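Local coordinates for protein TIR domain-containing adapter molecule 1 (PDB 4BSX) that acts as an adaptor in Toll-like receptor signalling that induces interferon-beta, and has an N-terminal helical domain structurally similar to IFIT proteins, at residues A[99-104]-A[144-149]; A[12-17]-A[104-109]; A[43-48]-A[70-75]; A[123-128]-A[134-139]. The protein carries 2 engineered substitutions. All blocks are in the same frame, centred on the assembly; numbering follows the deposited sequence.

Interaction 1: A[99-104]-A[144-149]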
loop_
_atom_site.group_PDB
_atom_site.type_symbol
_atom_site.label_atom_id
_atom_site.label_comp_id
_atom_site.label_asym_id
_atom_site.label_seq_id
_atom_site.Cartn_x
_atom_site.Cartn_y
_atom_site.Cartn_z
ATOM N N VAL A 99 -2.305 -2.285 -3.180
ATOM C CA VAL A 99 -3.387 -2.220 -2.205
ATOM C C VAL A 99 -3.506 -3.548 -1.427
ATOM O O VAL A 99 -3.581 -3.522 -0.195
ATOM C CB VAL A 99 -4.713 -1.730 -2.841
ATOM C CG1 VAL A 99 -5.917 -2.009 -1.932
ATOM C CG2 VAL A 99 -4.626 -0.228 -3.155
ATOM N N ALA A 100 -3.515 -4.692 -2.112
ATOM C CA ALA A 100 -3.449 -6.008 -1.426
ATOM C C ALA A 100 -2.304 -6.122 -0.356
ATOM O O ALA A 100 -2.495 -6.626 0.758
ATOM C CB ALA A 100 -3.286 -7.116 -2.476
ATOM N N ARG A 101 -1.113 -5.660 -0.731
ATOM C CA ARG A 101 0.044 -5.708 0.121
ATOM C C ARG A 101 -0.166 -4.800 1.389
ATOM O O ARG A 101 0.048 -5.206 2.548
ATOM C CB ARG A 101 1.243 -5.292 -0.715
ATOM C CG ARG A 101 1.814 -6.451 -1.534
ATOM C CD ARG A 101 3.049 -6.092 -2.385
ATOM N NE ARG A 101 3.546 -7.305 -3.052
ATOM C CZ ARG A 101 4.608 -7.356 -3.852
ATOM N NH1 ARG A 101 5.310 -6.257 -4.092
ATOM N NH2 ARG A 101 4.972 -8.515 -4.417
ATOM N N LEU A 102 -0.619 -3.580 1.144
ATOM C CA LEU A 102 -1.028 -2.683 2.184
ATOM C C LEU A 102 -2.079 -3.318 3.102
ATOM O O LEU A 102 -1.952 -3.269 4.316
ATOM C CB LEU A 102 -1.538 -1.389 1.579
ATOM C CG LEU A 102 -0.484 -0.547 0.848
ATOM C CD1 LEU A 102 -1.161 0.722 0.363
ATOM C CD2 LEU A 102 0.749 -0.229 1.718
ATOM N N TYR A 103 -3.099 -3.943 2.541
ATOM C CA TYR A 103 -4.128 -4.502 3.387
ATOM C C TYR A 103 -3.627 -5.690 4.149
ATOM O O TYR A 103 -4.144 -6.002 5.245
ATOM C CB TYR A 103 -5.379 -4.836 2.615
ATOM C CG TYR A 103 -6.376 -3.686 2.633
ATOM C CD1 TYR A 103 -6.164 -2.571 1.851
ATOM C CD2 TYR A 103 -7.482 -3.703 3.455
ATOM C CE1 TYR A 103 -7.021 -1.529 1.853
ATOM C CE2 TYR A 103 -8.368 -2.637 3.463
ATOM C CZ TYR A 103 -8.127 -1.553 2.655
ATOM O OH TYR A 103 -8.979 -0.472 2.623
ATOM N N HIS A 104 -2.616 -6.363 3.598
ATOM C CA HIS A 104 -2.060 -7.457 4.328
ATOM C C HIS A 104 -1.418 -6.947 5.635
ATOM O O HIS A 104 -1.659 -7.501 6.695
ATOM C CB HIS A 104 -1.038 -8.201 3.498
ATOM C CG HIS A 104 -0.221 -9.133 4.305
ATOM N ND1 HIS A 104 -0.767 -10.229 4.940
ATOM C CD2 HIS A 104 1.093 -9.116 4.631
ATOM C CE1 HIS A 104 0.186 -10.870 5.594
ATOM N NE2 HIS A 104 1.324 -10.213 5.427
ATOM N N ARG A 144 -1.985 -16.786 -2.131
ATOM C CA ARG A 144 -2.308 -18.051 -1.472
ATOM C C ARG A 144 -1.618 -18.106 -0.116
ATOM O O ARG A 144 -2.202 -18.525 0.884
ATOM C CB ARG A 144 -1.877 -19.237 -2.333
ATOM C CG ARG A 144 -2.190 -20.622 -1.741
ATOM C CD ARG A 144 -1.722 -21.765 -2.671
ATOM N NE ARG A 144 -0.267 -21.780 -2.873
ATOM C CZ ARG A 144 0.609 -22.406 -2.080
ATOM N NH1 ARG A 144 0.203 -23.080 -1.006
ATOM N NH2 ARG A 144 1.914 -22.354 -2.357
ATOM N N ASN A 145 -0.371 -17.658 -0.121
ATOM C CA ASN A 145 0.478 -17.632 1.056
ATOM C C ASN A 145 0.035 -16.628 2.113
ATOM O O ASN A 145 0.133 -16.905 3.306
ATOM C CB ASN A 145 1.906 -17.296 0.616
ATOM C CG ASN A 145 2.885 -17.276 1.759
ATOM O OD1 ASN A 145 3.083 -16.246 2.401
ATOM N ND2 ASN A 145 3.535 -18.424 2.006
ATOM N N ARG A 146 -0.426 -15.449 1.690
ATOM C CA ARG A 146 -0.792 -14.407 2.666
ATOM C C ARG A 146 -2.227 -14.577 3.093
ATOM O O ARG A 146 -2.597 -14.146 4.170
ATOM C CB ARG A 146 -0.602 -12.978 2.139
ATOM C CG ARG A 146 0.811 -12.655 1.579
ATOM C CD ARG A 146 1.791 -12.102 2.602
ATOM N NE ARG A 146 3.016 -11.584 1.980
ATOM C CZ ARG A 146 3.143 -10.376 1.407
ATOM N NH1 ARG A 146 2.116 -9.504 1.340
ATOM N NH2 ARG A 146 4.316 -10.031 0.872
ATOM N N CYS A 147 -3.052 -15.214 2.277
ATOM C CA CYS A 147 -4.465 -15.279 2.633
ATOM C C CYS A 147 -4.822 -16.549 3.375
ATOM O O CYS A 147 -5.918 -16.643 3.941
ATOM C CB CYS A 147 -5.348 -15.093 1.404
ATOM S SG CYS A 147 -5.380 -13.389 0.836
ATOM N N GLY A 148 -3.884 -17.504 3.383
ATOM C CA GLY A 148 -4.004 -18.745 4.146
ATOM C C GLY A 148 -4.729 -19.862 3.398
ATOM O O GLY A 148 -4.963 -20.951 3.948
ATOM N N TRP A 149 -5.080 -19.587 2.138
ATOM C CA TRP A 149 -5.909 -20.489 1.343
ATOM C C TRP A 149 -5.939 -20.047 -0.117
ATOM O O TRP A 149 -5.548 -18.923 -0.432
ATOM C CB TRP A 149 -7.337 -20.539 1.914
ATOM C CG TRP A 149 -8.047 -19.192 1.994
ATOM C CD1 TRP A 149 -7.832 -18.203 2.918
ATOM C CD2 TRP A 149 -9.095 -18.714 1.134
ATOM N NE1 TRP A 149 -8.675 -17.133 2.681
ATOM C CE2 TRP A 149 -9.456 -17.422 1.592
ATOM C CE3 TRP A 149 -9.760 -19.248 0.023
ATOM C CZ2 TRP A 149 -10.443 -16.672 0.981
ATOM C CZ3 TRP A 149 -10.744 -18.491 -0.586
ATOM C CH2 TRP A 149 -11.075 -17.220 -0.105
HETATM O O HOH W 1 2.431 -7.027 2.099
#
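Arg146, near the end of helix 136-147, lays its side chain across the imidazole of His104 on helix 96-108. Its CB already touches the ring, 3.9 Å from His104 ND1. The chain then bends at chi2 (-91°), and this kink swings CD over one face of the imidazole, 3.5 Å from the ring centroid and close to the ring normal, in a CH-pi contact. NE continues past the rim, and the guanidinium stacks on the ring with the two planes inclined by 29°. Within it, NH1 comes 3.5 Å from His104 CD2 and, farther on, 4.2 Å from Arg101 CG. A water links the two helices here: it donates to Arg101 O at 3.0 Å and weakly accepts from Arg146 NH1.

Glu142 pairs with both arginines, in a salt bridge with Arg101 and a long, weak ion pair with Arg146, and so probably helps to balance their charge. No direct hydrogen bond crosses the interface, and His104 ND1 is buried with no partner in the model. Between these two segments the contact therefore rests on CH-pi and stacking contact plus one water bridge. A cation resting on the imidazole would be expected to disfavour protonation of His104.

Interaction 2: A[12-17]-A[104-109]; sequences PSAFDI and HLLAEE
A small, buried, wholly apolar contact joins helix 11-19, near the start of the chain, to the C-terminal end of helix 96-108, with Leu106 reaching toward Ala14 and Ile17. It illustrates how one extended leucine can span two backbones that stay well apart: the nearest CA atoms, those of Ala14 and Leu106, are 8.0 Å from each other. More than half of the 115 Å² buried here belongs to Leu106.

A single methyl does the touching. Leu106 CD1 lies 3.9 Å from Ala14 CB, which offers a short, low surface, and 4.1 Å from Ile17 CD1, one turn further along the same helix. The branched Ile17 brings a second methyl as well, CG2 at 4.2 Å from Leu106 CD1. With chi1 at -72°, Ile17 CG1 lies anti to the carbonyl carbon while CG2 takes the position anti to the backbone N; the extended chi2 (165°) then carries CD1 on to the leucine methyl.

Surrounding side chains extend this patch. Tyr103, one turn back on helix 96-108, packs on Ala14 and Ile17, Met49 of helix 43-53 meets Ala14, and Leu111 and Cys112 touch both Ile17 and Leu106.

With no hydrogen bond or charge pair between the segments, cohesion comes from van der Waals contact and the exclusion of water, forces that depend on methyl shape far more than on precise bond direction.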
loop_
_atom_site.group_PDB
_atom_site.type_symbol
_atom_site.label_atom_id
_atom_site.label_comp_id
_atom_site.label_asym_id
_atom_site.label_seq_id
_atom_site.Cartn_x
_atom_site.Cartn_y
_atom_site.Cartn_z
ATOM N N PRO A 12 -7.746 5.113 -0.703
ATOM C CA PRO A 12 -8.375 6.034 0.268
ATOM C C PRO A 12 -8.885 5.330 1.532
ATOM O O PRO A 12 -8.827 5.897 2.618
ATOM C CB PRO A 12 -9.572 6.640 -0.514
ATOM C CG PRO A 12 -9.281 6.413 -1.960
ATOM C CD PRO A 12 -8.402 5.164 -2.035
ATOM N N SER A 13 -9.403 4.116 1.395
ATOM C CA SER A 13 -9.887 3.388 2.570
ATOM C C SER A 13 -8.746 2.954 3.492
ATOM O O SER A 13 -8.926 2.931 4.679
ATOM C CB SER A 13 -10.720 2.165 2.206
ATOM O OG SER A 13 -12.013 2.556 1.798
ATOM N N ALA A 14 -7.597 2.596 2.924
ATOM C CA ALA A 14 -6.428 2.275 3.718
ATOM C C ALA A 14 -5.997 3.520 4.484
ATOM O O ALA A 14 -5.645 3.436 5.654
ATOM C CB ALA A 14 -5.285 1.768 2.844
ATOM N N PHE A 15 -6.012 4.680 3.847
ATOM C CA PHE A 15 -5.699 5.927 4.579
ATOM C C PHE A 15 -6.721 6.165 5.762
ATOM O O PHE A 15 -6.380 6.658 6.876
ATOM C CB PHE A 15 -5.701 7.109 3.611
ATOM C CG PHE A 15 -4.368 7.398 2.920
ATOM C CD1 PHE A 15 -3.306 7.963 3.615
ATOM C CD2 PHE A 15 -4.225 7.195 1.557
ATOM C CE1 PHE A 15 -2.110 8.281 2.956
ATOM C CE2 PHE A 15 -3.022 7.503 0.894
ATOM C CZ PHE A 15 -1.974 8.053 1.593
ATOM N N ASP A 16 -7.981 5.805 5.536
ATOM C CA ASP A 16 -9.004 5.983 6.570
ATOM C C ASP A 16 -8.774 5.056 7.753
ATOM O O ASP A 16 -9.003 5.409 8.906
ATOM C CB ASP A 16 -10.409 5.775 6.005
ATOM C CG ASP A 16 -10.858 6.941 5.095
ATOM O OD1 ASP A 16 -10.440 8.084 5.350
ATOM O OD2 ASP A 16 -11.603 6.707 4.124
ATOM N N ILE A 17 -8.336 3.851 7.447
ATOM C CA ILE A 17 -8.008 2.867 8.465
ATOM C C ILE A 17 -6.884 3.355 9.374
ATOM O O ILE A 17 -6.971 3.210 10.589
ATOM C CB ILE A 17 -7.637 1.568 7.826
ATOM C CG1 ILE A 17 -8.904 0.924 7.256
ATOM C CG2 ILE A 17 -7.029 0.623 8.860
ATOM C CD1 ILE A 17 -8.639 -0.192 6.286
ATOM N N HIS A 104 -2.616 -6.363 3.598
ATOM C CA HIS A 104 -2.060 -7.457 4.328
ATOM C C HIS A 104 -1.418 -6.947 5.635
ATOM O O HIS A 104 -1.659 -7.501 6.695
ATOM C CB HIS A 104 -1.038 -8.201 3.498
ATOM C CG HIS A 104 -0.221 -9.133 4.305
ATOM N ND1 HIS A 104 -0.767 -10.229 4.940
ATOM C CD2 HIS A 104 1.093 -9.116 4.631
ATOM C CE1 HIS A 104 0.186 -10.870 5.594
ATOM N NE2 HIS A 104 1.324 -10.213 5.427
ATOM N N LEU A 105 -0.596 -5.901 5.538
ATOM C CA LEU A 105 0.038 -5.297 6.708
ATOM C C LEU A 105 -1.024 -4.762 7.666
ATOM O O LEU A 105 -0.937 -4.995 8.889
ATOM C CB LEU A 105 1.052 -4.194 6.319
ATOM C CG LEU A 105 2.092 -4.691 5.284
ATOM C CD1 LEU A 105 3.007 -3.569 4.697
ATOM C CD2 LEU A 105 2.910 -5.791 5.864
ATOM N N LEU A 106 -2.038 -4.080 7.135
ATOM C CA LEU A 106 -3.072 -3.543 8.008
ATOM C C LEU A 106 -3.783 -4.655 8.822
ATOM O O LEU A 106 -4.021 -4.497 10.033
ATOM C CB LEU A 106 -4.071 -2.724 7.219
ATOM C CG LEU A 106 -3.549 -1.429 6.599
ATOM C CD1 LEU A 106 -4.646 -0.818 5.742
ATOM C CD2 LEU A 106 -3.093 -0.457 7.661
ATOM N N ALA A 107 -4.114 -5.775 8.172
ATOM C CA ALA A 107 -4.758 -6.891 8.872
ATOM C C ALA A 107 -3.852 -7.581 9.892
ATOM O O ALA A 107 -4.331 -8.056 10.926
ATOM C CB ALA A 107 -5.259 -7.910 7.884
ATOM N N GLU A 108 -2.555 -7.642 9.598
ATOM C CA GLU A 108 -1.560 -8.207 10.516
ATOM C C GLU A 108 -1.385 -7.325 11.760
ATOM O O GLU A 108 -1.061 -7.802 12.819
ATOM C CB GLU A 108 -0.201 -8.351 9.816
ATOM C CG GLU A 108 -0.158 -9.428 8.736
ATOM C CD GLU A 108 0.108 -10.790 9.322
ATOM O OE1 GLU A 108 1.274 -11.026 9.730
ATOM O OE2 GLU A 108 -0.849 -11.611 9.402
ATOM N N GLU A 109 -1.578 -6.030 11.612
ATOM C CA GLU A 109 -1.505 -5.127 12.732
ATOM C C GLU A 109 -2.848 -5.089 13.418
ATOM O O GLU A 109 -3.038 -4.362 14.389
ATOM C CB GLU A 109 -1.109 -3.719 12.272
ATOM C CG GLU A 109 0.364 -3.631 11.784
ATOM C CD GLU A 109 1.381 -4.048 12.844
ATOM O OE1 GLU A 109 1.056 -4.065 14.051
ATOM O OE2 GLU A 109 2.514 -4.385 12.490
#

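Interaction 3: A[43-48]-A[70-75]; sequences QDLLHA and DAVARL
Leu45 of helix 43-53 carries this contact, burying 55 Å² against the first turn of helix 71-79, where Val72 and Ala73 share the receiving surface. The two methyls of the leucine divide the work. CD2 meets Val72 CG1 at 3.9 Å, the two side chains crossing at about a right angle, whereas CD1 is directed at the backbone of Ala73, 4.1 Å from its CA and 4.3 Å from its CB. Leu45 owes this reach to its first torsion of 174°, which carries CG away from its own backbone N. The small side chain of Ala73 goes with a close approach of the helices, whose CA atoms come within 6.5 Å at Leu45 and Ala73.

Ala73 is also where the helix start is secured. Asp70, at the N-cap, accepts from Ala73 N through OD2 at 2.9 Å, with an N-H...O angle of 148°; the oxygen is met on its anti side. That bond satisfies an amide of the first turn right beside the leucine.

Two further helices and a loop complete the setting: Leu64 of helix 57-65 packs on Leu45, Ala98 of helix 96-108 meets Val72, and Leu67, in the connection leading to helix 71-79, touches Ala73. The contact thus lies buried between helices 43-53 and 71-79, with helices 57-65 and 96-108 packed against its residues.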
loop_
_atom_site.group_PDB
_atom_site.type_symbol
_atom_site.label_atom_id
_atom_site.label_comp_id
_atom_site.label_asym_id
_atom_site.label_seq_id
_atom_site.Cartn_x
_atom_site.Cartn_y
_atom_site.Cartn_z
ATOM N N GLN A 43 5.785 -2.265 2.970
ATOM C CA GLN A 43 6.096 -1.632 4.253
ATOM C C GLN A 43 6.546 -0.226 4.045
ATOM O O GLN A 43 6.173 0.658 4.807
ATOM C CB GLN A 43 7.256 -2.345 4.965
ATOM C CG GLN A 43 6.928 -3.639 5.652
ATOM C CD GLN A 43 7.875 -3.961 6.818
ATOM O OE1 GLN A 43 7.474 -4.606 7.790
ATOM N NE2 GLN A 43 9.128 -3.511 6.723
ATOM N N ASP A 44 7.430 -0.045 3.060
ATOM C CA ASP A 44 8.032 1.266 2.832
ATOM C C ASP A 44 6.942 2.276 2.424
ATOM O O ASP A 44 6.916 3.392 2.918
ATOM C CB ASP A 44 9.142 1.201 1.781
ATOM C CG ASP A 44 10.448 0.667 2.336
ATOM O OD1 ASP A 44 10.615 0.663 3.574
ATOM O OD2 ASP A 44 11.314 0.273 1.525
ATOM N N LEU A 45 6.034 1.868 1.548
ATOM C CA LEU A 45 4.973 2.748 1.081
ATOM C C LEU A 45 4.045 3.018 2.277
ATOM O O LEU A 45 3.697 4.169 2.547
ATOM C CB LEU A 45 4.207 2.104 -0.107
ATOM C CG LEU A 45 2.952 2.822 -0.646
ATOM C CD1 LEU A 45 3.344 4.182 -1.176
ATOM C CD2 LEU A 45 2.185 2.024 -1.745
ATOM N N LEU A 46 3.694 1.968 3.027
ATOM C CA LEU A 46 2.880 2.142 4.229
ATOM C C LEU A 46 3.553 3.042 5.284
ATOM O O LEU A 46 2.877 3.777 6.017
ATOM C CB LEU A 46 2.520 0.803 4.852
ATOM C CG LEU A 46 1.436 0.866 5.955
ATOM C CD1 LEU A 46 0.123 1.445 5.461
ATOM C CD2 LEU A 46 1.172 -0.509 6.538
ATOM N N HIS A 47 4.865 3.002 5.359
ATOM C CA HIS A 47 5.586 3.892 6.281
ATOM C C HIS A 47 5.309 5.345 5.880
ATOM O O HIS A 47 5.036 6.223 6.717
ATOM C CB HIS A 47 7.087 3.554 6.226
ATOM C CG HIS A 47 7.968 4.528 6.934
ATOM N ND1 HIS A 47 8.008 4.637 8.309
ATOM C CD2 HIS A 47 8.859 5.426 6.451
ATOM C CE1 HIS A 47 8.846 5.603 8.641
ATOM N NE2 HIS A 47 9.385 6.088 7.535
ATOM N N ALA A 48 5.342 5.588 4.578
ATOM C CA ALA A 48 5.167 6.955 4.047
ATOM C C ALA A 48 3.739 7.466 4.260
ATOM O O ALA A 48 3.520 8.643 4.590
ATOM C CB ALA A 48 5.541 7.004 2.536
ATOM N N ASP A 70 8.852 3.260 -8.221
ATOM C CA ASP A 70 7.577 2.564 -8.122
ATOM C C ASP A 70 6.398 3.496 -8.472
ATOM O O ASP A 70 6.238 4.579 -7.876
ATOM C CB ASP A 70 7.381 1.976 -6.726
ATOM C CG ASP A 70 6.035 1.282 -6.576
ATOM O OD1 ASP A 70 5.877 0.188 -7.149
ATOM O OD2 ASP A 70 5.131 1.828 -5.916
ATOM N N ALA A 71 5.585 3.058 -9.439
ATOM C CA ALA A 71 4.541 3.885 -10.026
ATOM C C ALA A 71 3.482 4.242 -9.004
ATOM O O ALA A 71 2.958 5.366 -9.014
ATOM C CB ALA A 71 3.890 3.170 -11.247
ATOM N N VAL A 72 3.169 3.298 -8.115
ATOM C CA VAL A 72 2.166 3.561 -7.091
ATOM C C VAL A 72 2.735 4.575 -6.071
ATOM O O VAL A 72 2.017 5.476 -5.616
ATOM C CB VAL A 72 1.671 2.260 -6.407
ATOM C CG1 VAL A 72 0.663 2.574 -5.304
ATOM C CG2 VAL A 72 1.055 1.319 -7.414
ATOM N N ALA A 73 4.014 4.444 -5.725
ATOM C CA ALA A 73 4.635 5.416 -4.812
ATOM C C ALA A 73 4.612 6.830 -5.430
ATOM O O ALA A 73 4.491 7.829 -4.711
ATOM C CB ALA A 73 6.058 5.013 -4.465
ATOM N N ARG A 74 4.732 6.890 -6.755
ATOM C CA ARG A 74 4.713 8.147 -7.482
ATOM C C ARG A 74 3.326 8.786 -7.437
ATOM O O ARG A 74 3.197 9.991 -7.191
ATOM C CB ARG A 74 5.145 7.912 -8.928
ATOM C CG ARG A 74 6.625 7.725 -9.089
ATOM C CD ARG A 74 7.055 7.976 -10.530
ATOM N NE ARG A 74 6.403 7.108 -11.508
ATOM C CZ ARG A 74 6.827 5.890 -11.879
ATOM N NH1 ARG A 74 7.888 5.330 -11.322
ATOM N NH2 ARG A 74 6.154 5.201 -12.799
ATOM N N LEU A 75 2.300 7.967 -7.690
ATOM C CA LEU A 75 0.914 8.387 -7.570
ATOM C C LEU A 75 0.596 8.918 -6.155
ATOM O O LEU A 75 -0.107 9.912 -5.997
ATOM C CB LEU A 75 -0.010 7.219 -7.891
ATOM C CG LEU A 75 -1.510 7.596 -8.002
ATOM C CD1 LEU A 75 -1.834 8.127 -9.427
ATOM C CD2 LEU A 75 -2.448 6.433 -7.657
#

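Interaction 4: A[123-128]-A[134-139]; sequences EAVRTL and HRLGEL
Leu139 pushes its CD2 methyl into a shallow hollow on helix 114-130, formed by Ala124, Val125 and Leu128. The floor is partly backbone: Leu139 CD2 lies 3.5 Å from Ala124 O. Around the methyl stand Ala124 CB at 3.8 Å and Leu128 CD2 at 3.7 Å, while Val125 CG2 closes in from another part of the rim, 4.0 Å from Leu139 CG. A first torsion of 167° extends the leucine from helix 136-147 far enough to seat its tip there.

One turn earlier, Leu136 makes a second bump. Its CD1 fits between Leu128 CB and Val125 O, 3.7 Å from each, so Leu128 meets both leucines, Leu136 at its CB and Leu139 at its branch methyls, and its own CD2 reaches over toward Arg135 at the helix start. The pairing of Val125 with Leu139 and of Leu128 with Leu136 shows the two helices running antiparallel.

At the margin, Arg135 turns the end of its side chain away from this apolar seam. It grips Glu138 side-on, NE to OE1 and NH2 to OE2 (3.1 Å), approaching the carboxylate from above its plane; the salt bridge links the N-cap residue to the first turn of the helix. Trp97 of helix 96-108 packs on both Arg135 and Leu139, and Tyr121 also touches Leu139.

Only a short link separates the helices, and their side chains interdigitate right up to it: this is an antiparallel helical hairpin, consistent with the similarity of this domain to the helical IFIT proteins.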
loop_
_atom_site.group_PDB
_atom_site.type_symbol
_atom_site.label_atom_id
_atom_site.label_comp_id
_atom_site.label_asym_id
_atom_site.label_seq_id
_atom_site.Cartn_x
_atom_site.Cartn_y
_atom_site.Cartn_z
ATOM N N GLU A 123 -9.284 -9.022 -6.033
ATOM C CA GLU A 123 -9.374 -7.958 -7.012
ATOM C C GLU A 123 -8.066 -7.815 -7.757
ATOM O O GLU A 123 -8.057 -7.506 -8.937
ATOM C CB GLU A 123 -9.785 -6.608 -6.356
ATOM C CG GLU A 123 -11.221 -6.643 -5.842
ATOM C CD GLU A 123 -11.621 -5.407 -5.042
ATOM O OE1 GLU A 123 -10.806 -4.462 -4.961
ATOM O OE2 GLU A 123 -12.754 -5.376 -4.491
ATOM N N ALA A 124 -6.953 -8.005 -7.072
ATOM C CA ALA A 124 -5.667 -7.870 -7.742
ATOM C C ALA A 124 -5.569 -8.984 -8.756
ATOM O O ALA A 124 -5.000 -8.812 -9.823
ATOM C CB ALA A 124 -4.523 -7.979 -6.748
ATOM N N VAL A 125 -6.087 -10.152 -8.387
ATOM C CA VAL A 125 -5.894 -11.343 -9.213
ATOM C C VAL A 125 -6.759 -11.146 -10.459
ATOM O O VAL A 125 -6.289 -11.326 -11.578
ATOM C CB VAL A 125 -6.228 -12.642 -8.436
ATOM C CG1 VAL A 125 -6.426 -13.804 -9.380
ATOM C CG2 VAL A 125 -5.134 -12.966 -7.448
ATOM N N ARG A 126 -7.994 -10.677 -10.244
ATOM C CA ARG A 126 -8.896 -10.286 -11.323
ATOM C C ARG A 126 -8.265 -9.255 -12.229
ATOM O O ARG A 126 -8.246 -9.418 -13.424
ATOM C CB ARG A 126 -10.179 -9.729 -10.739
ATOM C CG ARG A 126 -11.353 -9.679 -11.700
ATOM C CD ARG A 126 -12.569 -9.182 -10.965
ATOM N NE ARG A 126 -12.648 -9.854 -9.671
ATOM C CZ ARG A 126 -13.213 -9.340 -8.590
ATOM N NH1 ARG A 126 -13.771 -8.140 -8.650
ATOM N NH2 ARG A 126 -13.218 -10.030 -7.453
ATOM N N THR A 127 -7.728 -8.195 -11.664
ATOM C CA THR A 127 -7.074 -7.176 -12.467
ATOM C C THR A 127 -5.935 -7.748 -13.362
ATOM O O THR A 127 -5.959 -7.545 -14.570
ATOM C CB THR A 127 -6.575 -6.057 -11.567
ATOM O OG1 THR A 127 -7.693 -5.411 -10.972
ATOM C CG2 THR A 127 -5.809 -5.037 -12.354
ATOM N N LEU A 128 -4.971 -8.472 -12.790
ATOM C CA LEU A 128 -3.866 -9.017 -13.579
ATOM C C LEU A 128 -4.356 -10.024 -14.667
ATOM O O LEU A 128 -3.805 -10.101 -15.742
ATOM C CB LEU A 128 -2.786 -9.640 -12.665
ATOM C CG LEU A 128 -1.688 -8.672 -12.181
ATOM C CD1 LEU A 128 -2.258 -7.707 -11.174
ATOM C CD2 LEU A 128 -0.471 -9.389 -11.634
ATOM N N HIS A 134 2.064 -11.326 -17.110
ATOM C CA HIS A 134 3.015 -12.446 -16.939
ATOM C C HIS A 134 3.400 -12.624 -15.469
ATOM O O HIS A 134 4.002 -13.612 -15.110
ATOM C CB HIS A 134 4.295 -12.265 -17.760
ATOM C CG HIS A 134 5.043 -11.016 -17.425
ATOM N ND1 HIS A 134 5.906 -10.928 -16.350
ATOM C CD2 HIS A 134 5.044 -9.796 -18.011
ATOM C CE1 HIS A 134 6.410 -9.709 -16.290
ATOM N NE2 HIS A 134 5.899 -9.000 -17.283
ATOM N N ARG A 135 3.030 -11.677 -14.619
ATOM C CA ARG A 135 3.300 -11.834 -13.205
ATOM C C ARG A 135 2.084 -12.405 -12.491
ATOM O O ARG A 135 2.038 -12.425 -11.273
ATOM C CB ARG A 135 3.696 -10.495 -12.578
ATOM C CG ARG A 135 4.930 -9.832 -13.229
ATOM C CD ARG A 135 5.318 -8.561 -12.471
ATOM N NE ARG A 135 5.571 -8.825 -11.039
ATOM C CZ ARG A 135 5.920 -7.897 -10.137
ATOM N NH1 ARG A 135 6.052 -6.626 -10.507
ATOM N NH2 ARG A 135 6.139 -8.229 -8.855
ATOM N N LEU A 136 1.086 -12.860 -13.226
ATOM C CA LEU A 136 -0.108 -13.380 -12.555
ATOM C C LEU A 136 0.178 -14.529 -11.594
ATOM O O LEU A 136 -0.384 -14.535 -10.499
ATOM C CB LEU A 136 -1.158 -13.846 -13.549
ATOM C CG LEU A 136 -2.450 -14.384 -12.911
ATOM C CD1 LEU A 136 -3.174 -13.291 -12.136
ATOM C CD2 LEU A 136 -3.334 -14.953 -14.014
ATOM N N GLY A 137 0.957 -15.526 -12.039
ATOM C CA GLY A 137 1.298 -16.679 -11.210
ATOM C C GLY A 137 1.951 -16.232 -9.883
ATOM O O GLY A 137 1.603 -16.684 -8.797
ATOM N N GLU A 138 2.921 -15.332 -10.007
ATOM C CA GLU A 138 3.582 -14.708 -8.870
ATOM C C GLU A 138 2.609 -14.186 -7.839
ATOM O O GLU A 138 2.770 -14.445 -6.633
ATOM C CB GLU A 138 4.479 -13.557 -9.349
ATOM C CG GLU A 138 5.111 -12.809 -8.199
ATOM C CD GLU A 138 6.145 -11.825 -8.672
ATOM O OE1 GLU A 138 6.372 -11.779 -9.889
ATOM O OE2 GLU A 138 6.735 -11.117 -7.833
ATOM N N LEU A 139 1.613 -13.440 -8.322
ATOM C CA LEU A 139 0.629 -12.796 -7.464
ATOM C C LEU A 139 -0.259 -13.815 -6.766
ATOM O O LEU A 139 -0.574 -13.667 -5.557
ATOM C CB LEU A 139 -0.229 -11.834 -8.283
ATOM C CG LEU A 139 -1.507 -11.303 -7.604
ATOM C CD1 LEU A 139 -1.167 -10.546 -6.340
ATOM C CD2 LEU A 139 -2.227 -10.421 -8.538
#

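Overall arrangement
All four contacts lie in one all-helical domain and follow a clear order. Interaction 3 falls within the long loop closed by interaction 2, and interaction 4 within the one closed by interaction 1; interactions 1 and 2 interlock along the chain. Helix 96-108 is common to interactions 1 and 2, whose centres are about 12 Å apart and which meet where Tyr103 packs on helix 11-19. Its Leu102 and Leu105 also touch helix 43-53 of interaction 3. Interaction 4 shares helix 136-147 with interaction 1 and lies about 20 Å, centre to centre, from interaction 2. Helix 96-108 thus joins the N-terminal helices to the C-terminal hairpin in a single compact domain.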